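Local coordinates for putative Hit-like protein involved in cell-cycle regulation (Streptococcus mutans, PDB 3L7X) that probably acts as a histidine triad (HIT) family nucleotide-binding hydrolase or transferase, binds a zinc ion and is thought to take part in cell-cycle regulation, at residues L39-V44 / V129-V134; H72-P77 / H133-P138; N116-N121 / F146-V151. One frame throughout, in Å; residues are numbered along the deposited sequence.

In the fold
Interactions 1 and 2 share His133 and Val134 and meet the same sodium ion, so helix 39-45, strand 73-77 and strand 134-139 are joined round one histidine triad. All three contacts are buried. Interaction 1 is aromatic and metal-centred, with rings and a zinc ion in place of direct hydrogen bonds between its segments; interaction 2 is a regular antiparallel backbone ladder in the sheet. Interaction 3 lies on the other side of the chain's centre from interaction 1, next to strand 134-139 and at the subunit interface. Its small contact is made by side-chain ends alone, and Asn116 ND2 bonds to the second subunit.

Interaction 1. Residues L39-V44 / V129-V134; sequences LFCKIV and VFHAHV. With ZN (zinc ion), chain B; NA (sodium ion), chain C.
Phe40, on helix 39-45, packs against Val129, His131 and His133 of the loop that carries the first residues of the histidine triad motif of this HIT fold. Val129 CG1 sits almost over the centre of the phenyl ring, a CH-pi contact of 3.6 Å to the Phe40 centroid. The far edge of the same ring points at the face of His133 in a T-shaped pair: Phe40 CE2 comes 3.6 Å from His133 ND1, and the planes stand at 83°. A second, offset edge-to-face pair links Phe40 to His131, whose face also receives the Phe40 CB methylene. One phenylalanine thus touches two triad histidines with different parts of its side chain.

His131 is turned by its first torsion (CG opposite the backbone N, chi1 -179°) toward the helix, where His131 ND1 binds the zinc ion at 2.1 Å. Cys41 SG, one helix residue after Phe40, binds the same zinc ion at 2.3 Å and approaches the imidazole at its edge. Cys38 and His80 complete this Cys2His2 site, which ties the helix to the loop without a direct hydrogen bond between the two segments. His131 NE2 is hydrogen-bonded to Pro77 O, and this bond and the zinc at ND1 together hold the ring's rotation.

Further out, His133 is the predicted nucleotidyl-histidine of the active site. Phe40 CE2 lies over one face of its ring, toward the rim, while water 1 lies over the opposite face and bonds to His133 O. His133 NE2 binds a sodium ion, which His135 also ligates. At the other nitrogen, His133 ND1 donates to His131 O at 2.8 Å, nearly straight at 169°, in the carbonyl plane and close to the imidazole plane.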
# COMPACT_ATOMS: atom_id res chain seq x y z
N LEU A 39 1.09 19.55 8.44
CA LEU A 39 0.49 19.08 9.69
C LEU A 39 1.20 17.81 10.22
O LEU A 39 1.41 17.65 11.44
CB LEU A 39 -0.98 18.72 9.44
CG LEU A 39 -1.63 18.06 10.66
CD1 LEU A 39 -1.78 19.06 11.74
CD2 LEU A 39 -2.99 17.47 10.25
N PHE A 40 1.56 16.90 9.31
CA PHE A 40 2.19 15.65 9.73
C PHE A 40 3.62 15.87 10.26
O PHE A 40 4.02 15.19 11.19
CB PHE A 40 2.16 14.56 8.62
CG PHE A 40 0.77 14.01 8.37
CD1 PHE A 40 -0.35 14.54 9.05
CD2 PHE A 40 0.54 13.09 7.34
CE1 PHE A 40 -1.66 14.08 8.83
CE2 PHE A 40 -0.79 12.63 7.12
CZ PHE A 40 -1.88 13.11 7.85
N CYS A 41 4.35 16.85 9.69
CA CYS A 41 5.66 17.21 10.22
C CYS A 41 5.48 17.78 11.64
O CYS A 41 6.30 17.50 12.55
CB CYS A 41 6.35 18.25 9.32
SG CYS A 41 7.24 17.43 7.90
N LYS A 42 4.42 18.56 11.82
CA LYS A 42 4.17 19.13 13.16
C LYS A 42 3.82 18.03 14.16
O LYS A 42 4.28 18.04 15.29
CB LYS A 42 3.06 20.17 13.08
CG LYS A 42 3.50 21.43 12.31
CD LYS A 42 2.30 22.33 12.17
CE LYS A 42 2.62 23.52 11.25
NZ LYS A 42 1.48 24.46 11.23
N ILE A 43 3.06 17.03 13.71
CA ILE A 43 2.86 15.86 14.55
C ILE A 43 4.14 15.06 14.89
O ILE A 43 4.37 14.72 16.05
CB ILE A 43 1.78 14.90 13.89
CG1 ILE A 43 0.38 15.57 14.02
CG2 ILE A 43 1.76 13.55 14.65
CD1 ILE A 43 -0.69 14.89 13.19
N VAL A 44 4.99 14.80 13.90
CA VAL A 44 6.29 14.20 14.11
C VAL A 44 7.15 14.99 15.11
O VAL A 44 7.85 14.39 15.91
CB VAL A 44 7.04 14.03 12.77
CG1 VAL A 44 8.52 13.54 12.99
CG2 VAL A 44 6.29 12.95 11.90
N VAL A 129 -3.40 15.78 2.29
CA VAL A 129 -2.25 16.14 3.13
C VAL A 129 -1.00 15.62 2.43
O VAL A 129 -0.89 14.44 2.15
CB VAL A 129 -2.37 15.51 4.54
CG1 VAL A 129 -1.10 15.84 5.39
CG2 VAL A 129 -3.64 16.04 5.22
N PHE A 130 -0.08 16.53 2.13
CA PHE A 130 1.07 16.22 1.27
C PHE A 130 2.32 15.78 1.98
O PHE A 130 3.45 16.18 1.59
CB PHE A 130 1.20 17.32 0.16
CG PHE A 130 0.04 17.24 -0.84
CD1 PHE A 130 0.07 16.39 -1.93
CD2 PHE A 130 -1.16 17.96 -0.61
CE1 PHE A 130 -1.03 16.29 -2.79
CE2 PHE A 130 -2.28 17.82 -1.46
CZ PHE A 130 -2.18 16.98 -2.57
N HIS A 131 2.13 14.86 2.94
CA HIS A 131 3.22 14.12 3.58
C HIS A 131 2.76 12.68 3.49
O HIS A 131 1.61 12.40 3.85
CB HIS A 131 3.26 14.53 5.04
CG HIS A 131 4.33 13.88 5.85
ND1 HIS A 131 5.19 14.63 6.60
CD2 HIS A 131 4.63 12.59 6.11
CE1 HIS A 131 6.01 13.85 7.27
NE2 HIS A 131 5.68 12.58 7.00
N ALA A 132 3.64 11.84 3.01
CA ALA A 132 3.21 10.46 2.64
C ALA A 132 2.54 9.81 3.82
O ALA A 132 3.08 9.85 4.94
CB ALA A 132 4.48 9.68 2.18
N HIS A 133 1.41 9.09 3.59
CA HIS A 133 0.82 8.37 4.71
C HIS A 133 0.19 7.09 4.12
O HIS A 133 -0.40 7.14 3.03
CB HIS A 133 -0.27 9.19 5.45
CG HIS A 133 -1.21 9.95 4.57
ND1 HIS A 133 -0.81 11.09 3.90
CD2 HIS A 133 -2.55 9.83 4.36
CE1 HIS A 133 -1.86 11.62 3.28
NE2 HIS A 133 -2.93 10.89 3.55
N VAL A 134 0.39 5.97 4.83
CA VAL A 134 -0.24 4.72 4.43
C VAL A 134 -1.38 4.42 5.33
O VAL A 134 -1.26 4.39 6.60
CB VAL A 134 0.79 3.57 4.53
CG1 VAL A 134 0.13 2.21 4.02
CG2 VAL A 134 2.03 3.92 3.74
ZN ZN B . 5.62 16.69 6.43
NA NA C . -4.68 9.78 1.72
O HOH W 1 -2.32 8.19 1.35
O HOH W 2 -7.10 10.49 1.08

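Interaction 2. Residues H72-P77 / H133-P138; sequences HTLVIP and HVHLVP. With NA (sodium ion), chain C.
Thr73 and Leu136 pair across neighbouring antiparallel strands at the heart of the HIT sheet. Their two backbone bonds, Thr73 N to Leu136 O at 3.0 Å and Leu136 N to Thr73 O at 2.8 Å, are repeated by Val75 and Val134, while Leu74 and His135 form the non-hydrogen-bonded pair between them. The tight part is the largely apolar face carrying Thr73, Val75, Val134 and Leu136: Val75 CG2 meets Leu136 CD1 at 3.7 Å, and helix 99-110 packs over Thr73, Val134 and Leu136.

The other face, with Leu74, His133 and His135, is the more polar side and holds a sodium ion with two waters. Leu74 runs alongside both histidines. Leu74 CD2 lies over the His135 ring, 3.7 Å from its centroid in a CH-pi contact, and Leu74 CD1 reaches the CD2 carbon of His133. Ile76 CG2 packs against His133 CB at 3.6 Å. His135 has CG opposite its carbonyl carbon (chi1 -65°), which lifts the imidazole off the sheet and sets His135 NE2 2.9 Å from the sodium ion, in the ring plane. Phe150 of the second subunit meets this ring too.

The NE2 atoms of His133 and His135 and the two waters all coordinate one sodium ion, making this face a cation site beside the predicted active-site histidine.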
# COMPACT_ATOMS: atom_id res chain seq x y z
N HIS A 72 -8.90 2.54 12.05
CA HIS A 72 -8.27 3.14 10.85
C HIS A 72 -7.05 3.91 11.36
O HIS A 72 -7.17 4.77 12.28
CB HIS A 72 -9.32 4.07 10.25
CG HIS A 72 -8.90 4.94 9.10
ND1 HIS A 72 -7.78 4.75 8.28
CD2 HIS A 72 -9.54 6.02 8.61
CE1 HIS A 72 -7.79 5.70 7.33
NE2 HIS A 72 -8.87 6.44 7.50
N THR A 73 -5.87 3.60 10.76
CA THR A 73 -4.59 4.14 11.26
C THR A 73 -3.81 4.70 10.10
O THR A 73 -3.93 4.14 8.97
CB THR A 73 -3.74 2.93 11.93
OG1 THR A 73 -4.40 2.57 13.14
CG2 THR A 73 -2.32 3.35 12.27
N LEU A 74 -3.00 5.75 10.32
CA LEU A 74 -2.09 6.20 9.28
C LEU A 74 -0.70 5.87 9.78
O LEU A 74 -0.37 6.08 10.97
CB LEU A 74 -2.11 7.76 9.03
CG LEU A 74 -3.46 8.29 8.59
CD1 LEU A 74 -3.33 9.78 8.23
CD2 LEU A 74 -3.99 7.52 7.29
N VAL A 75 0.13 5.36 8.87
CA VAL A 75 1.56 5.15 9.16
C VAL A 75 2.35 6.12 8.30
O VAL A 75 2.15 6.17 7.09
CB VAL A 75 1.99 3.70 8.82
CG1 VAL A 75 3.47 3.47 9.23
CG2 VAL A 75 1.02 2.69 9.52
N ILE A 76 3.17 6.97 8.94
CA ILE A 76 3.92 7.98 8.19
C ILE A 76 5.41 7.90 8.42
O ILE A 76 5.85 7.48 9.46
CB ILE A 76 3.41 9.41 8.52
CG1 ILE A 76 3.79 9.79 9.96
CG2 ILE A 76 1.88 9.47 8.37
CD1 ILE A 76 3.44 11.31 10.26
N PRO A 77 6.21 8.30 7.42
CA PRO A 77 7.65 8.41 7.73
C PRO A 77 7.91 9.66 8.55
O PRO A 77 7.23 10.63 8.34
CB PRO A 77 8.29 8.60 6.35
CG PRO A 77 7.22 9.12 5.46
CD PRO A 77 5.87 8.79 6.08
N HIS A 133 1.41 9.09 3.59
CA HIS A 133 0.82 8.37 4.71
C HIS A 133 0.19 7.09 4.12
O HIS A 133 -0.40 7.14 3.03
CB HIS A 133 -0.27 9.19 5.45
CG HIS A 133 -1.21 9.95 4.57
ND1 HIS A 133 -0.81 11.09 3.90
CD2 HIS A 133 -2.55 9.83 4.36
CE1 HIS A 133 -1.86 11.62 3.28
NE2 HIS A 133 -2.93 10.89 3.55
N VAL A 134 0.39 5.97 4.83
CA VAL A 134 -0.24 4.72 4.43
C VAL A 134 -1.38 4.42 5.33
O VAL A 134 -1.26 4.39 6.60
CB VAL A 134 0.79 3.57 4.53
CG1 VAL A 134 0.13 2.21 4.02
CG2 VAL A 134 2.03 3.92 3.74
N HIS A 135 -2.57 4.26 4.74
CA HIS A 135 -3.75 3.95 5.57
C HIS A 135 -3.75 2.43 5.88
O HIS A 135 -3.49 1.64 4.98
CB HIS A 135 -5.03 4.10 4.78
CG HIS A 135 -5.32 5.51 4.34
ND1 HIS A 135 -6.28 6.29 4.96
CD2 HIS A 135 -4.80 6.25 3.34
CE1 HIS A 135 -6.33 7.46 4.36
NE2 HIS A 135 -5.44 7.47 3.37
N LEU A 136 -4.06 2.08 7.13
CA LEU A 136 -4.39 0.65 7.49
C LEU A 136 -5.84 0.71 7.88
O LEU A 136 -6.19 1.38 8.84
CB LEU A 136 -3.54 0.17 8.66
CG LEU A 136 -2.02 0.37 8.51
CD1 LEU A 136 -1.28 -0.22 9.75
CD2 LEU A 136 -1.49 -0.27 7.27
N VAL A 137 -6.71 0.06 7.12
CA VAL A 137 -8.17 0.19 7.30
C VAL A 137 -8.66 -1.23 7.67
O VAL A 137 -8.86 -2.11 6.78
CB VAL A 137 -8.86 0.63 6.01
CG1 VAL A 137 -10.36 0.78 6.21
CG2 VAL A 137 -8.25 1.97 5.48
N PRO A 138 -8.90 -1.46 8.96
CA PRO A 138 -9.47 -2.79 9.35
C PRO A 138 -10.83 -2.98 8.71
O PRO A 138 -11.63 -2.02 8.54
CB PRO A 138 -9.58 -2.64 10.88
CG PRO A 138 -8.41 -1.67 11.25
CD PRO A 138 -8.62 -0.60 10.13
NA NA C . -4.68 9.78 1.72
O HOH W 1 -2.32 8.19 1.35
O HOH W 2 -7.10 10.49 1.08

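Interaction 3. Residues N116-N121 / F146-V151; sequences NIINNN and FDIRFV
Phe146 opens the contact with strand 114-121 by directing the end of its ring at Ile118 and Asn116. The junction belongs to the dimeric HIT fold, where the chain after strand 134-139 passes beside the strand that lies at the subunit interface. With CG opposite its backbone N (chi1 -177°), the phenyl ring extends toward the strand, and Phe146 CZ meets Ile118 CD1 at 3.7 Å. That methyl lies at the ring's edge, near its plane. The two side chains approach from opposite directions. Beside it, Phe146 CE2 comes 3.7 Å from Asn116 OD1; the amide and ring planes are 46° apart, and the oxygen is hydrogen-bonded to Arg139 NH1.

Asp147 turns away, and Ile148 takes up the contact again. Its CG1 branch, set opposite the carbonyl carbon (chi1 -53°) and extended beyond, carries Ile148 CD1 to 3.6 Å from Asn116 ND2 as the two side chains slide past each other in opposite directions. Ile148 CD1 also faces Ile118 CD1 tip to tip at 4.1 Å. Asn116 ND2 thus lies beside a methyl group while it hydrogen-bonds Asn120 OD1 and Ala125 O of the second subunit, bonds that hold the amide's rotation.

Beyond this, Arg149 and Phe150 turn to the second subunit. Phe150, centre of an inverse gamma turn, brings its ring to His135 of that subunit.

Only 153 Å² is buried between the segments, yet both pair in antiparallel ladders with strands of the second subunit, carrying the sheet across the interface. Within its own chain, strand 114-121 is an edge strand hydrogen-bonded to strand 134-139, Asn116 with Val137 and Ile118 with His135, and Ile117 packs on Val134 and Leu136 of that neighbour.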
# COMPACT_ATOMS: atom_id res chain seq x y z
N ASN A 116 -7.43 -3.35 4.62
CA ASN A 116 -6.86 -2.73 3.41
C ASN A 116 -5.69 -1.83 3.74
O ASN A 116 -5.78 -1.05 4.71
CB ASN A 116 -7.88 -1.87 2.68
CG ASN A 116 -9.15 -2.66 2.29
OD1 ASN A 116 -10.14 -2.65 3.01
ND2 ASN A 116 -9.06 -3.41 1.15
N ILE A 117 -4.64 -1.93 2.93
CA ILE A 117 -3.47 -1.02 3.05
C ILE A 117 -3.50 -0.08 1.87
O ILE A 117 -3.54 -0.56 0.71
CB ILE A 117 -2.16 -1.87 3.02
CG1 ILE A 117 -2.13 -2.69 4.31
CG2 ILE A 117 -0.92 -0.91 2.97
CD1 ILE A 117 -0.98 -3.72 4.32
N ILE A 118 -3.54 1.25 2.11
CA ILE A 118 -3.78 2.16 0.97
C ILE A 118 -2.88 3.37 1.04
O ILE A 118 -2.72 3.96 2.13
CB ILE A 118 -5.24 2.68 1.02
CG1 ILE A 118 -6.20 1.48 0.96
CG2 ILE A 118 -5.58 3.63 -0.14
CD1 ILE A 118 -7.67 1.87 1.27
N ASN A 119 -2.26 3.69 -0.09
CA ASN A 119 -1.50 4.96 -0.19
C ASN A 119 -2.04 5.76 -1.35
O ASN A 119 -2.09 5.26 -2.48
CB ASN A 119 0.01 4.71 -0.32
CG ASN A 119 0.76 6.01 -0.46
OD1 ASN A 119 0.86 6.84 0.52
ND2 ASN A 119 1.29 6.24 -1.61
N ASN A 120 -2.41 7.03 -1.10
CA ASN A 120 -3.04 7.81 -2.16
C ASN A 120 -2.04 8.87 -2.63
O ASN A 120 -1.44 9.55 -1.81
CB ASN A 120 -4.28 8.56 -1.61
CG ASN A 120 -5.40 7.59 -1.26
OD1 ASN A 120 -5.36 6.45 -1.76
ND2 ASN A 120 -6.33 7.97 -0.40
N ASN A 121 -1.89 9.02 -3.95
CA ASN A 121 -0.89 9.92 -4.48
C ASN A 121 -1.51 10.95 -5.37
O ASN A 121 -1.99 10.62 -6.47
CB ASN A 121 0.14 9.14 -5.30
CG ASN A 121 0.86 8.10 -4.49
OD1 ASN A 121 1.96 8.35 -4.04
ND2 ASN A 121 0.26 6.92 -4.27
N PHE A 146 -17.28 1.67 4.64
CA PHE A 146 -16.07 1.72 3.83
C PHE A 146 -16.05 0.70 2.68
O PHE A 146 -16.44 -0.44 2.85
CB PHE A 146 -14.84 1.50 4.68
CG PHE A 146 -13.55 1.61 3.88
CD1 PHE A 146 -12.99 2.84 3.65
CD2 PHE A 146 -12.95 0.52 3.35
CE1 PHE A 146 -11.83 2.96 2.89
CE2 PHE A 146 -11.79 0.62 2.61
CZ PHE A 146 -11.21 1.85 2.37
N ASP A 147 -15.55 1.11 1.51
CA ASP A 147 -15.57 0.21 0.36
C ASP A 147 -14.60 0.68 -0.71
O ASP A 147 -14.39 1.85 -0.84
CB ASP A 147 -16.97 0.25 -0.25
CG ASP A 147 -17.18 -0.81 -1.28
OD1 ASP A 147 -16.70 -1.95 -1.07
OD2 ASP A 147 -17.80 -0.47 -2.32
N ILE A 148 -14.03 -0.24 -1.51
CA ILE A 148 -13.24 0.14 -2.69
C ILE A 148 -14.02 -0.39 -3.90
O ILE A 148 -14.35 -1.57 -3.91
CB ILE A 148 -11.82 -0.49 -2.68
CG1 ILE A 148 -11.10 -0.16 -1.33
CG2 ILE A 148 -11.03 0.01 -3.92
CD1 ILE A 148 -9.67 -0.68 -1.19
N ARG A 149 -14.35 0.47 -4.86
CA ARG A 149 -15.09 0.09 -6.08
C ARG A 149 -14.16 -0.37 -7.20
O ARG A 149 -13.75 0.41 -8.05
CB ARG A 149 -15.90 1.29 -6.59
CG ARG A 149 -16.97 0.96 -7.64
CD ARG A 149 -17.73 2.20 -8.12
N PHE A 150 -13.80 -1.64 -7.19
CA PHE A 150 -12.91 -2.17 -8.24
C PHE A 150 -13.65 -2.62 -9.48
O PHE A 150 -13.86 -3.84 -9.67
CB PHE A 150 -12.17 -3.38 -7.74
CG PHE A 150 -10.87 -3.07 -7.05
CD1 PHE A 150 -10.79 -3.17 -5.66
CD2 PHE A 150 -9.72 -2.79 -7.78
CE1 PHE A 150 -9.58 -2.94 -5.04
CE2 PHE A 150 -8.51 -2.50 -7.16
CZ PHE A 150 -8.44 -2.59 -5.77
N VAL A 151 -14.01 -1.68 -10.34
CA VAL A 151 -14.65 -2.07 -11.62
C VAL A 151 -13.74 -2.92 -12.49
O VAL A 151 -12.51 -2.92 -12.34
CB VAL A 151 -15.11 -0.86 -12.40
CG1 VAL A 151 -16.10 -0.08 -11.51
CG2 VAL A 151 -13.93 0.02 -12.84